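Local coordinates for DUF3863 domain-containing protein (Parabacteroides distasonis, PDB 3LM3) that is of unknown function but probably acts on carbohydrates, as a glycoside hydrolase or a deacetylase, at residues S146-F151 with V168-I173; S189-P194 with V213-W218; M220-A225 with F343-S348; Y354-I359 with L372-T377. All blocks are in the same frame, centred on the assembly; numbering follows the deposited sequence.

Contact 1: residues S146-F151 with V168-I173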
loop_
_atom_site.group_PDB
_atom_site.type_symbol
_atom_site.label_atom_id
_atom_site.label_comp_id
_atom_site.label_asym_id
_atom_site.label_seq_id
_atom_site.Cartn_x
_atom_site.Cartn_y
_atom_site.Cartn_z
ATOM N N SER A 146 13.941 0.504 1.409
ATOM C CA SER A 146 12.779 -0.278 0.946
ATOM C C SER A 146 12.901 -0.526 -0.543
ATOM O O SER A 146 13.747 0.120 -1.212
ATOM C CB SER A 146 11.472 0.487 1.214
ATOM O OG SER A 146 11.354 1.625 0.387
ATOM N N ILE A 147 12.074 -1.454 -1.033
ATOM C CA ILE A 147 11.780 -1.642 -2.451
ATOM C C ILE A 147 10.277 -1.453 -2.626
ATOM O O ILE A 147 9.488 -1.933 -1.808
ATOM C CB ILE A 147 12.167 -3.069 -2.910
ATOM C CG1 ILE A 147 13.674 -3.256 -2.801
ATOM C CG2 ILE A 147 11.676 -3.395 -4.348
ATOM C CD1 ILE A 147 14.536 -2.561 -3.892
HETATM N N MSE A 148 9.872 -0.783 -3.705
HETATM C CA MSE A 148 8.460 -0.535 -4.021
HETATM C C MSE A 148 7.965 -1.627 -4.951
HETATM O O MSE A 148 7.857 -1.432 -6.160
HETATM C CB MSE A 148 8.259 0.846 -4.653
HETATM C CG MSE A 148 8.711 2.012 -3.768
HETATM SE SE MSE A 148 7.840 2.121 -1.998
HETATM C CE MSE A 148 6.017 2.395 -2.575
ATOM N N GLY A 149 7.732 -2.804 -4.385
ATOM C CA GLY A 149 7.515 -3.995 -5.193
ATOM C C GLY A 149 6.122 -4.229 -5.715
ATOM O O GLY A 149 5.957 -4.767 -6.824
ATOM N N GLY A 150 5.094 -3.960 -4.905
ATOM C CA GLY A 150 3.712 -4.373 -5.256
ATOM C C GLY A 150 3.600 -5.893 -5.128
ATOM O O GLY A 150 3.730 -6.416 -4.030
ATOM N N PHE A 151 3.303 -6.569 -6.222
ATOM C CA PHE A 151 3.284 -8.015 -6.187
ATOM C C PHE A 151 4.741 -8.503 -6.018
ATOM O O PHE A 151 5.346 -8.746 -7.075
ATOM C CB PHE A 151 2.575 -8.591 -7.449
ATOM C CG PHE A 151 1.065 -8.446 -7.409
ATOM C CD1 PHE A 151 0.471 -7.214 -7.616
ATOM C CD2 PHE A 151 0.257 -9.501 -7.046
ATOM C CE1 PHE A 151 -0.925 -7.064 -7.557
ATOM C CE2 PHE A 151 -1.132 -9.353 -6.995
ATOM C CZ PHE A 151 -1.710 -8.143 -7.242
ATOM N N VAL A 168 12.573 -3.608 4.507
ATOM C CA VAL A 168 11.249 -3.048 4.284
ATOM C C VAL A 168 10.908 -3.237 2.808
ATOM O O VAL A 168 11.766 -3.042 1.937
ATOM C CB VAL A 168 11.213 -1.550 4.619
ATOM C CG1 VAL A 168 9.776 -0.953 4.404
ATOM C CG2 VAL A 168 11.713 -1.331 6.033
ATOM N N ALA A 169 9.660 -3.595 2.500
ATOM C CA ALA A 169 9.211 -3.534 1.131
ATOM C C ALA A 169 7.734 -3.193 1.078
ATOM O O ALA A 169 6.944 -3.685 1.890
ATOM C CB ALA A 169 9.457 -4.846 0.354
ATOM N N HIS A 170 7.343 -2.383 0.090
ATOM C CA HIS A 170 5.941 -2.308 -0.287
ATOM C C HIS A 170 5.672 -3.559 -1.101
ATOM O O HIS A 170 6.131 -3.675 -2.240
ATOM C CB HIS A 170 5.621 -1.034 -1.067
ATOM C CG HIS A 170 4.400 -1.130 -1.912
ATOM N ND1 HIS A 170 3.172 -1.543 -1.432
ATOM C CD2 HIS A 170 4.236 -0.915 -3.237
ATOM C CE1 HIS A 170 2.317 -1.578 -2.448
ATOM N NE2 HIS A 170 2.936 -1.204 -3.551
ATOM N N ALA A 171 4.979 -4.521 -0.482
ATOM C CA ALA A 171 4.613 -5.797 -1.089
ATOM C C ALA A 171 3.204 -6.222 -0.642
ATOM O O ALA A 171 2.891 -7.424 -0.521
ATOM C CB ALA A 171 5.688 -6.867 -0.776
ATOM N N VAL A 172 2.367 -5.246 -0.326
ATOM C CA VAL A 172 0.926 -5.431 0.043
ATOM C C VAL A 172 0.230 -4.441 -0.888
ATOM O O VAL A 172 0.518 -3.304 -0.815
ATOM C CB VAL A 172 0.617 -5.052 1.567
ATOM C CG1 VAL A 172 -0.924 -4.899 1.854
ATOM C CG2 VAL A 172 1.290 -5.963 2.557
ATOM N N ILE A 173 -0.648 -4.883 -1.812
ATOM C CA ILE A 173 -1.602 -3.939 -2.480
ATOM C C ILE A 173 -2.910 -4.304 -1.835
ATOM O O ILE A 173 -3.693 -5.138 -2.315
ATOM C CB ILE A 173 -1.664 -3.929 -4.052
ATOM C CG1 ILE A 173 -0.288 -3.581 -4.655
ATOM C CG2 ILE A 173 -2.567 -2.807 -4.512
ATOM C CD1 ILE A 173 -0.282 -3.229 -6.192
#
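Ser146 to Met148 run beside Val168 to Ala171 as parallel strands, their short axes 4.6 Å apart and inclined by 17°. Met148 pairs with His170, and the bond from His170 N to Ile147 O (2.9 Å), its donor nearly along the C=O axis, fixes this register. Toward the start the pairing slackens, Ile147 N reaching Val168 O through a weak bond of 3.4 Å. Beyond Met148 the first strand turns at two glycines, and His170 O receives both amides: weakly from Gly149 N at 2.8 Å, and from Gly150 N, less surely because this residue has two conformers, from 37° above the carbonyl plane. The strands are consecutive in a beta-alpha-beta unit through helix 154-163, against which Ile147 and Ala169 pack; this is consistent with the barrel-like alpha/beta folds of deacetylase relatives. On the opposite face, the selenomethionine Met148 doubles back through bends at its second and third torsions, which carries CE to 3.8 Å from His170 CB. His170 has CG anti to the backbone N (chi1 158°), which places the ring beside Gly150, CD2 3.6 Å from Gly150 N, while ND1 bonds to Leu215 O of the next strand. A leucine at His170 would probably leave that Leu215 carbonyl without its donor and the link to the third strand weakened. Ser146 CB rests 3.9 Å from Val168 CG1 on the same face.

Contact 2: residues S189-P194 with V213-W218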
loop_
_atom_site.group_PDB
_atom_site.type_symbol
_atom_site.label_atom_id
_atom_site.label_comp_id
_atom_site.label_asym_id
_atom_site.label_seq_id
_atom_site.Cartn_x
_atom_site.Cartn_y
_atom_site.Cartn_z
ATOM N N SER A 189 -3.598 -4.898 6.607
ATOM C CA SER A 189 -3.332 -3.651 5.913
ATOM C C SER A 189 -2.243 -2.840 6.583
ATOM O O SER A 189 -1.703 -1.934 5.966
ATOM C CB SER A 189 -4.592 -2.834 5.763
ATOM O OG SER A 189 -5.037 -2.324 6.997
ATOM N N TYR A 190 -1.929 -3.127 7.828
ATOM C CA TYR A 190 -0.837 -2.465 8.539
ATOM C C TYR A 190 0.366 -3.396 8.547
ATOM O O TYR A 190 0.290 -4.549 8.058
ATOM C CB TYR A 190 -1.274 -2.034 9.946
ATOM C CG TYR A 190 -1.662 -0.558 10.122
ATOM C CD1 TYR A 190 -2.172 0.208 9.067
ATOM C CD2 TYR A 190 -1.565 0.028 11.378
ATOM C CE1 TYR A 190 -2.514 1.533 9.255
ATOM C CE2 TYR A 190 -1.909 1.359 11.583
ATOM C CZ TYR A 190 -2.403 2.104 10.519
ATOM O OH TYR A 190 -2.834 3.405 10.740
ATOM N N PRO A 191 1.508 -2.907 9.053
ATOM C CA PRO A 191 2.755 -3.621 8.775
ATOM C C PRO A 191 2.842 -4.954 9.487
ATOM O O PRO A 191 2.322 -5.130 10.595
ATOM C CB PRO A 191 3.827 -2.674 9.294
ATOM C CG PRO A 191 3.164 -1.315 9.133
ATOM C CD PRO A 191 1.752 -1.544 9.575
ATOM N N PHE A 192 3.489 -5.916 8.828
ATOM C CA PHE A 192 3.707 -7.240 9.403
ATOM C C PHE A 192 4.942 -7.879 8.790
ATOM O O PHE A 192 5.390 -7.461 7.725
ATOM C CB PHE A 192 2.486 -8.161 9.186
ATOM C CG PHE A 192 2.160 -8.437 7.719
ATOM C CD1 PHE A 192 1.478 -7.504 6.969
ATOM C CD2 PHE A 192 2.539 -9.631 7.105
ATOM C CE1 PHE A 192 1.170 -7.739 5.642
ATOM C CE2 PHE A 192 2.244 -9.862 5.762
ATOM C CZ PHE A 192 1.578 -8.915 5.031
ATOM N N TYR A 193 5.471 -8.897 9.473
ATOM C CA TYR A 193 6.535 -9.751 8.913
ATOM C C TYR A 193 5.875 -10.923 8.184
ATOM O O TYR A 193 5.098 -11.669 8.784
ATOM C CB TYR A 193 7.419 -10.264 10.037
ATOM C CG TYR A 193 8.213 -9.230 10.797
ATOM C CD1 TYR A 193 9.349 -8.663 10.262
ATOM C CD2 TYR A 193 7.869 -8.886 12.085
ATOM C CE1 TYR A 193 10.110 -7.781 10.980
ATOM C CE2 TYR A 193 8.622 -7.965 12.816
ATOM C CZ TYR A 193 9.754 -7.445 12.281
ATOM O OH TYR A 193 10.553 -6.524 12.966
ATOM N N PRO A 194 6.157 -11.082 6.885
ATOM C CA PRO A 194 5.509 -12.137 6.120
ATOM C C PRO A 194 6.109 -13.525 6.415
ATOM O O PRO A 194 7.253 -13.654 6.872
ATOM C CB PRO A 194 5.770 -11.722 4.683
ATOM C CG PRO A 194 7.145 -11.028 4.769
ATOM C CD PRO A 194 7.100 -10.296 6.057
ATOM N N VAL A 213 9.672 -6.009 6.665
ATOM C CA VAL A 213 8.377 -5.416 6.984
ATOM C C VAL A 213 7.628 -5.228 5.671
ATOM O O VAL A 213 8.114 -4.601 4.724
ATOM C CB VAL A 213 8.564 -4.033 7.646
ATOM C CG1 VAL A 213 7.191 -3.422 8.012
ATOM C CG2 VAL A 213 9.450 -4.135 8.869
ATOM N N ASN A 214 6.419 -5.760 5.601
ATOM C CA ASN A 214 5.601 -5.681 4.396
ATOM C C ASN A 214 4.582 -4.541 4.541
ATOM O O ASN A 214 3.734 -4.574 5.426
ATOM C CB ASN A 214 4.896 -7.020 4.108
ATOM C CG ASN A 214 4.374 -7.090 2.708
ATOM O OD1 ASN A 214 4.473 -6.117 1.973
ATOM N ND2 ASN A 214 3.823 -8.251 2.292
ATOM N N LEU A 215 4.701 -3.559 3.667
ATOM C CA LEU A 215 3.916 -2.336 3.657
ATOM C C LEU A 215 2.944 -2.237 2.501
ATOM O O LEU A 215 3.289 -2.400 1.327
ATOM C CB LEU A 215 4.818 -1.097 3.560
ATOM C CG LEU A 215 5.796 -0.900 4.712
ATOM C CD1 LEU A 215 6.582 0.411 4.520
ATOM C CD2 LEU A 215 5.060 -0.891 6.077
ATOM N N ASP A 216 1.705 -1.905 2.835
ATOM C CA ASP A 216 0.709 -1.395 1.886
ATOM C C ASP A 216 1.206 -0.175 1.115
ATOM O O ASP A 216 2.099 0.543 1.580
ATOM C CB ASP A 216 -0.563 -1.050 2.656
ATOM C CG ASP A 216 -1.809 -0.916 1.780
ATOM O OD1 ASP A 216 -1.837 -1.373 0.597
ATOM O OD2 ASP A 216 -2.789 -0.302 2.293
ATOM N N GLY A 217 0.589 0.074 -0.031
ATOM C CA GLY A 217 0.945 1.162 -0.938
ATOM C C GLY A 217 0.004 2.364 -0.956
ATOM O O GLY A 217 0.458 3.495 -1.132
ATOM N N TRP A 218 -1.314 2.109 -0.863
ATOM C CA TRP A 218 -2.347 3.137 -0.882
ATOM C C TRP A 218 -3.383 2.882 0.202
ATOM O O TRP A 218 -4.119 1.892 0.161
ATOM C CB TRP A 218 -3.108 3.179 -2.216
ATOM C CG TRP A 218 -2.367 3.435 -3.480
ATOM C CD1 TRP A 218 -2.312 4.619 -4.159
ATOM C CD2 TRP A 218 -1.632 2.493 -4.255
ATOM N NE1 TRP A 218 -1.584 4.467 -5.304
ATOM C CE2 TRP A 218 -1.174 3.165 -5.402
ATOM C CE3 TRP A 218 -1.333 1.142 -4.099
ATOM C CZ2 TRP A 218 -0.397 2.537 -6.371
ATOM C CZ3 TRP A 218 -0.566 0.512 -5.077
ATOM C CH2 TRP A 218 -0.102 1.224 -6.193
HETATM O O HOH W 1 -2.660 0.429 4.933
HETATM O O HOH W 2 1.230 -3.108 5.444
#
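Phe192 O accepts from Asn214 N at 2.9 Å, a nearly straight bond (168° at the hydrogen), the one direct hydrogen bond between the two segments. The same residues also meet through their side chains, which run alongside each other in the same direction. Asn214 CB sits over one face of the Phe192 ring, offset toward the rim, a CH-pi contact, and ND2 comes within 3.6 Å of Phe192 CZ, the amide plane turned 44° from the ring. Phe192 leaves its backbone away from the strand; a chi1 of 62°, with CG between N and the carbonyl carbon, brings the ring back over Asn214. Replacing Phe192 by alanine is likely to uncover Asn214 CB and open a gap beside the amide, while the backbone bond to Asn214 N could remain. Pro191 works beside it: CB meets Val213 CG1 at 3.7 Å, and CG meets Leu215 CD2 at 3.6 Å.

Where the backbones diverge, water takes over. One molecule donates to Ser189 O and to Asp216 OD2 (2.7 Å from the water oxygen); a second donates to Asn214 O and accepts from Asp216 N, touching Ser189 O only weakly. Farther out, Asn214 ND2 is bound to Ala171 O and Asp216 OD1 to Trp174 N, ties that set both side chains, while Trp281 and Trp329 pack against Pro191. The irregular segment 189-194 thus flanks strand 213-216, next to 168-172 in the parallel sheet, consistent with the beta/alpha barrel-like fold of this glycoside hydrolase/deacetylase clan.

Contact 3: residues M220-A225 with F343-S348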
loop_
_atom_site.group_PDB
_atom_site.type_symbol
_atom_site.label_atom_id
_atom_site.label_comp_id
_atom_site.label_asym_id
_atom_site.label_seq_id
_atom_site.Cartn_x
_atom_site.Cartn_y
_atom_site.Cartn_z
HETATM N N MSE A 220 -6.693 2.603 1.872
HETATM C CA MSE A 220 -8.061 2.458 1.384
HETATM C C MSE A 220 -9.106 3.008 2.340
HETATM O O MSE A 220 -8.956 2.943 3.562
HETATM C CB MSE A 220 -8.389 0.995 1.154
HETATM C CG MSE A 220 -7.629 0.355 0.037
HETATM SE SE MSE A 220 -8.034 1.119 -1.679
HETATM C CE MSE A 220 -6.622 2.345 -1.806
ATOM N N ASP A 221 -10.208 3.477 1.757
ATOM C CA ASP A 221 -11.445 3.622 2.521
ATOM C C ASP A 221 -11.985 2.204 2.626
ATOM O O ASP A 221 -12.358 1.596 1.627
ATOM C CB ASP A 221 -12.388 4.548 1.777
ATOM C CG ASP A 221 -13.702 4.781 2.537
ATOM O OD1 ASP A 221 -14.169 3.824 3.200
ATOM O OD2 ASP A 221 -14.254 5.926 2.490
ATOM N N PHE A 222 -12.026 1.677 3.849
ATOM C CA PHE A 222 -12.393 0.275 4.043
ATOM C C PHE A 222 -13.779 -0.059 3.502
ATOM O O PHE A 222 -14.015 -1.166 3.005
ATOM C CB PHE A 222 -12.337 -0.111 5.524
ATOM C CG PHE A 222 -10.951 -0.191 6.104
ATOM C CD1 PHE A 222 -10.024 -1.073 5.588
ATOM C CD2 PHE A 222 -10.629 0.485 7.271
ATOM C CE1 PHE A 222 -8.782 -1.202 6.159
ATOM C CE2 PHE A 222 -9.371 0.354 7.851
ATOM C CZ PHE A 222 -8.471 -0.516 7.316
ATOM N N ILE A 223 -14.712 0.879 3.579
ATOM C CA ILE A 223 -16.056 0.632 3.045
ATOM C C ILE A 223 -16.008 0.472 1.522
ATOM O O ILE A 223 -16.621 -0.449 0.964
ATOM C CB ILE A 223 -17.033 1.733 3.502
ATOM C CG1 ILE A 223 -17.286 1.544 5.024
ATOM C CG2 ILE A 223 -18.349 1.647 2.735
ATOM C CD1 ILE A 223 -17.979 2.693 5.703
ATOM N N CYS A 224 -15.265 1.325 0.831
ATOM C CA CYS A 224 -15.148 1.218 -0.614
ATOM C C CYS A 224 -14.451 -0.073 -1.033
ATOM O O CYS A 224 -14.802 -0.694 -2.044
ATOM C CB CYS A 224 -14.376 2.399 -1.179
ATOM S SG CYS A 224 -15.052 4.035 -0.742
ATOM N N ALA A 225 -13.449 -0.469 -0.249
ATOM C CA ALA A 225 -12.555 -1.571 -0.613
ATOM C C ALA A 225 -13.162 -2.937 -0.434
ATOM O O ALA A 225 -12.546 -3.924 -0.825
ATOM C CB ALA A 225 -11.242 -1.443 0.185
ATOM N N PHE A 343 -9.488 -1.211 13.534
ATOM C CA PHE A 343 -10.022 -0.018 12.904
ATOM C C PHE A 343 -11.526 0.005 12.997
ATOM O O PHE A 343 -12.155 -1.052 12.972
ATOM C CB PHE A 343 -9.614 0.059 11.425
ATOM C CG PHE A 343 -8.138 0.035 11.222
ATOM C CD1 PHE A 343 -7.386 1.184 11.382
ATOM C CD2 PHE A 343 -7.487 -1.140 10.899
ATOM C CE1 PHE A 343 -6.004 1.142 11.268
ATOM C CE2 PHE A 343 -6.080 -1.169 10.762
ATOM C CZ PHE A 343 -5.357 -0.020 10.935
ATOM N N VAL A 344 -12.075 1.208 13.082
ATOM C CA VAL A 344 -13.523 1.440 13.018
ATOM C C VAL A 344 -13.769 2.583 12.046
ATOM O O VAL A 344 -13.074 3.611 12.112
ATOM C CB VAL A 344 -14.105 1.799 14.393
ATOM C CG1 VAL A 344 -15.589 2.185 14.270
ATOM C CG2 VAL A 344 -13.899 0.658 15.383
ATOM N N GLU A 345 -14.720 2.418 11.137
ATOM C CA GLU A 345 -15.048 3.470 10.174
ATOM C C GLU A 345 -16.520 3.484 9.877
ATOM O O GLU A 345 -17.106 2.440 9.679
ATOM C CB GLU A 345 -14.307 3.232 8.866
ATOM C CG GLU A 345 -14.583 4.321 7.824
ATOM C CD GLU A 345 -14.423 3.897 6.403
ATOM O OE1 GLU A 345 -13.898 2.797 6.143
ATOM O OE2 GLU A 345 -14.780 4.718 5.498
ATOM N N ARG A 346 -17.099 4.675 9.830
ATOM C CA ARG A 346 -18.399 4.882 9.190
ATOM C C ARG A 346 -18.201 5.577 7.858
ATOM O O ARG A 346 -17.207 6.278 7.642
ATOM C CB ARG A 346 -19.362 5.669 10.066
ATOM C CG ARG A 346 -19.843 4.889 11.230
ATOM C CD ARG A 346 -20.753 5.711 12.116
ATOM N NE ARG A 346 -21.323 4.861 13.149
ATOM C CZ ARG A 346 -22.354 5.209 13.922
ATOM N NH1 ARG A 346 -22.918 6.399 13.800
ATOM N NH2 ARG A 346 -22.803 4.344 14.823
ATOM N N GLY A 347 -19.124 5.385 6.922
ATOM C CA GLY A 347 -18.949 5.986 5.602
ATOM C C GLY A 347 -18.888 7.498 5.676
ATOM O O GLY A 347 -19.520 8.115 6.548
ATOM N N SER A 348 -18.156 8.110 4.753
ATOM C CA SER A 348 -18.072 9.560 4.695
ATOM C C SER A 348 -19.372 10.204 4.283
ATOM O O SER A 348 -19.583 11.396 4.499
ATOM C CB SER A 348 -16.987 10.006 3.730
ATOM O OG SER A 348 -17.289 9.647 2.391
#
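Phe343 presents a ring face to Phe222: CZ of Phe222 lies over it, and CE2 of Phe222 touches Phe343 CB at 3.6 Å. The ring planes stand 48° apart with centroids separated by 5.3 Å, an oblique aromatic pair. Two residues on, Glu345 reaches the start of the short helix 222-225. With CG anti to the backbone N (chi1 -179°) and the chain extended beyond it, the Glu345 side chain crosses that of Asp221 at about a right angle, the two carboxylate planes 54° apart. Glu345 OE2 comes to 2.5 Å from Asp221 OD1. Asp221 is the N-cap, its OD1 accepting weakly from Ile223 N, and Glu345 OE1 receives a second, weak bond from the same amide at 3.3 Å, so two acids share one helix-start N-H. OE1 also lies at the edge of the Phe222 ring. At Gly347, which offers no side chain, Ile223 CD1 packs closely on the backbone, 3.2 Å from Gly347 N.

Each acid has a further partner: His264 of helix 255-277 bonds Glu345 OE2, and Ser353 bonds Asp221 OD2. Helix 222-225 lies against edge strand 341-346 through these contacts and against its neighbour 357-363 through Ile359, which touches both Phe222 and Ile223.

Contact 4: residues Y354-I359 with L372-T377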
loop_
_atom_site.group_PDB
_atom_site.type_symbol
_atom_site.label_atom_id
_atom_site.label_comp_id
_atom_site.label_asym_id
_atom_site.label_seq_id
_atom_site.Cartn_x
_atom_site.Cartn_y
_atom_site.Cartn_z
ATOM N N TYR A 354 -20.564 4.676 1.847
ATOM C CA TYR A 354 -21.975 4.791 2.236
ATOM C C TYR A 354 -22.134 5.100 3.707
ATOM O O TYR A 354 -21.574 4.434 4.590
ATOM C CB TYR A 354 -22.787 3.548 1.818
ATOM C CG TYR A 354 -22.793 3.404 0.311
ATOM C CD1 TYR A 354 -23.402 4.344 -0.510
ATOM C CD2 TYR A 354 -22.172 2.318 -0.309
ATOM C CE1 TYR A 354 -23.378 4.240 -1.885
ATOM C CE2 TYR A 354 -22.131 2.226 -1.689
ATOM C CZ TYR A 354 -22.763 3.161 -2.472
ATOM O OH TYR A 354 -22.730 3.111 -3.849
ATOM N N ASN A 355 -22.946 6.119 3.990
ATOM C CA ASN A 355 -23.042 6.649 5.339
ATOM C C ASN A 355 -23.686 5.719 6.355
ATOM O O ASN A 355 -23.409 5.857 7.528
ATOM C CB ASN A 355 -23.733 8.035 5.357
ATOM C CG ASN A 355 -25.154 8.049 4.817
ATOM O OD1 ASN A 355 -25.756 7.012 4.496
ATOM N ND2 ASN A 355 -25.738 9.263 4.771
ATOM N N ASN A 356 -24.517 4.796 5.888
ATOM C CA ASN A 356 -25.263 3.931 6.761
ATOM C C ASN A 356 -24.445 2.751 7.261
ATOM O O ASN A 356 -24.937 1.996 8.100
ATOM C CB ASN A 356 -26.496 3.386 6.041
ATOM C CG ASN A 356 -26.138 2.428 4.927
ATOM O OD1 ASN A 356 -25.510 2.816 3.952
ATOM N ND2 ASN A 356 -26.572 1.163 5.060
ATOM N N LEU A 357 -23.215 2.617 6.762
ATOM C CA LEU A 357 -22.375 1.471 7.114
ATOM C C LEU A 357 -21.328 1.801 8.160
ATOM O O LEU A 357 -20.682 2.856 8.110
ATOM C CB LEU A 357 -21.711 0.919 5.845
ATOM C CG LEU A 357 -22.644 0.373 4.767
ATOM C CD1 LEU A 357 -21.846 -0.027 3.521
ATOM C CD2 LEU A 357 -23.484 -0.816 5.279
ATOM N N GLU A 358 -21.148 0.878 9.114
ATOM C CA GLU A 358 -20.072 0.914 10.074
ATOM C C GLU A 358 -19.282 -0.370 9.899
ATOM O O GLU A 358 -19.853 -1.496 9.981
ATOM C CB GLU A 358 -20.581 1.001 11.501
ATOM C CG GLU A 358 -19.460 1.037 12.514
ATOM C CD GLU A 358 -19.984 1.304 13.907
ATOM O OE1 GLU A 358 -20.228 2.478 14.248
ATOM O OE2 GLU A 358 -20.186 0.330 14.645
ATOM N N ILE A 359 -17.978 -0.234 9.623
ATOM C CA ILE A 359 -17.101 -1.393 9.463
ATOM C C ILE A 359 -16.093 -1.427 10.590
ATOM O O ILE A 359 -15.577 -0.376 10.994
ATOM C CB ILE A 359 -16.409 -1.431 8.068
ATOM C CG1 ILE A 359 -15.704 -2.777 7.851
ATOM C CG2 ILE A 359 -15.406 -0.257 7.865
ATOM C CD1 ILE A 359 -15.363 -2.995 6.378
ATOM N N LEU A 372 -19.500 -5.819 9.613
ATOM C CA LEU A 372 -20.190 -4.725 8.923
ATOM C C LEU A 372 -21.596 -4.622 9.478
ATOM O O LEU A 372 -22.287 -5.652 9.660
ATOM C CB LEU A 372 -20.267 -5.014 7.433
ATOM C CG LEU A 372 -20.762 -3.852 6.566
ATOM C CD1 LEU A 372 -19.765 -2.690 6.525
ATOM C CD2 LEU A 372 -21.063 -4.336 5.170
ATOM N N ARG A 373 -22.037 -3.387 9.715
ATOM C CA ARG A 373 -23.348 -3.130 10.336
ATOM C C ARG A 373 -24.033 -1.954 9.646
ATOM O O ARG A 373 -23.376 -0.980 9.306
ATOM C CB ARG A 373 -23.186 -2.836 11.819
ATOM C CG ARG A 373 -24.493 -2.634 12.570
ATOM C CD ARG A 373 -24.277 -2.614 14.090
ATOM N NE ARG A 373 -23.485 -1.483 14.564
ATOM C CZ ARG A 373 -23.984 -0.337 15.041
ATOM N NH1 ARG A 373 -25.298 -0.154 15.097
ATOM N NH2 ARG A 373 -23.169 0.626 15.460
ATOM N N ASP A 374 -25.331 -2.092 9.386
ATOM C CA ASP A 374 -26.189 -1.020 8.889
ATOM C C ASP A 374 -26.683 -0.310 10.128
ATOM O O ASP A 374 -27.718 -0.710 10.698
ATOM C CB ASP A 374 -27.344 -1.609 8.043
ATOM C CG ASP A 374 -28.414 -0.597 7.702
ATOM O OD1 ASP A 374 -28.113 0.603 7.721
ATOM O OD2 ASP A 374 -29.572 -1.022 7.437
ATOM N N TRP A 375 -25.991 0.746 10.547
ATOM C CA TRP A 375 -26.303 1.418 11.799
ATOM C C TRP A 375 -27.527 2.334 11.667
ATOM O O TRP A 375 -28.032 2.800 12.681
ATOM C CB TRP A 375 -25.094 2.161 12.390
ATOM C CG TRP A 375 -24.628 3.322 11.575
ATOM C CD1 TRP A 375 -23.687 3.308 10.601
ATOM C CD2 TRP A 375 -25.054 4.673 11.714
ATOM N NE1 TRP A 375 -23.526 4.562 10.098
ATOM C CE2 TRP A 375 -24.365 5.422 10.745
ATOM C CE3 TRP A 375 -25.977 5.322 12.545
ATOM C CZ2 TRP A 375 -24.536 6.803 10.595
ATOM C CZ3 TRP A 375 -26.174 6.697 12.371
ATOM C CH2 TRP A 375 -25.453 7.416 11.410
ATOM N N HIS A 376 -28.009 2.557 10.439
ATOM C CA HIS A 376 -29.246 3.317 10.229
ATOM C C HIS A 376 -30.477 2.515 10.596
ATOM O O HIS A 376 -31.568 3.090 10.719
ATOM C CB HIS A 376 -29.394 3.735 8.768
ATOM C CG HIS A 376 -28.570 4.919 8.396
ATOM N ND1 HIS A 376 -28.723 5.573 7.188
ATOM C CD2 HIS A 376 -27.601 5.583 9.076
ATOM C CE1 HIS A 376 -27.868 6.579 7.140
ATOM N NE2 HIS A 376 -27.161 6.602 8.261
ATOM N N THR A 377 -30.336 1.196 10.729
ATOM C CA THR A 377 -31.469 0.345 11.111
ATOM C C THR A 377 -31.307 -0.059 12.573
ATOM O O THR A 377 -30.380 -0.790 12.928
ATOM C CB THR A 377 -31.592 -0.882 10.222
ATOM O OG1 THR A 377 -31.769 -0.478 8.864
ATOM C CG2 THR A 377 -32.793 -1.743 10.632
HETATM O O HOH W 3 -20.668 -2.263 14.385
#
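Glu358 and Arg373 form a salt bridge across the hairpin, NH2 of Arg373 standing 3.1 Å from OE2 of Glu358. The two side chains run side by side, but their flat ends are twisted 74° apart: OE2 is met from above the carboxylate plane, yet lies near the guanidinium plane. A bend at the third torsion of Arg373 (chi3 65°) turns the guanidinium there, and a water donates to Glu358 OE2 and accepts from Arg373 NE, 2.9 Å from its oxygen. The backbones of this antiparallel hydrogen-bonded pair exchange two bonds: Glu358 N to Arg373 O and Arg373 N to Glu358 O, each 2.9 Å.

At the strand ends, Asn356 ND2 donates almost straight (172°) to Asp374 OD1 at 3.1 Å, approaching from above that carboxylate, and Asn356 O accepts from Trp375 N at 2.9 Å. Asn356 CB lies over one face of the His376 ring, 3.5 Å from its centroid, a CH-pi contact, and Trp375 NE1 gives Asn355 O a weak bond. Leu357, Ile359 and Leu372 pack on one face, where Leu372 CD1 rests 3.9 Å from Ile359 CB.

Strands 357-363 and 367-374 are the middle pair of a four-stranded antiparallel sheet. Strand 341-346 supplies Arg346, salt-bridged to Glu358 OE1 and cation-pi to Trp375; strand 383-389 adds Ile385, against Ile359 and Leu372, and helix 222-225 lies over Leu357 and Ile359.

Overall arrangement
Contacts 1 and 2 are buried near the centre of the chain and share one parallel sheet: strand 168-172 lies between 146-148 and 213-216, and contact 2 adds an irregular flank beyond. Their chemistry is mostly backbone bonds and apolar cover, with bound waters in contact 2. Contacts 3 and 4 belong to the antiparallel sheet, contact 3 buried and contact 4 at the surface, their centres 10 Å apart; both rely on charged or acidic side chains, acids facing each other in contact 3 and a salt bridge in contact 4. Tyr190 against Phe343 ties contacts 2 and 3, whereas contacts 1 and 4 stay about 15 Å apart at their nearest atoms.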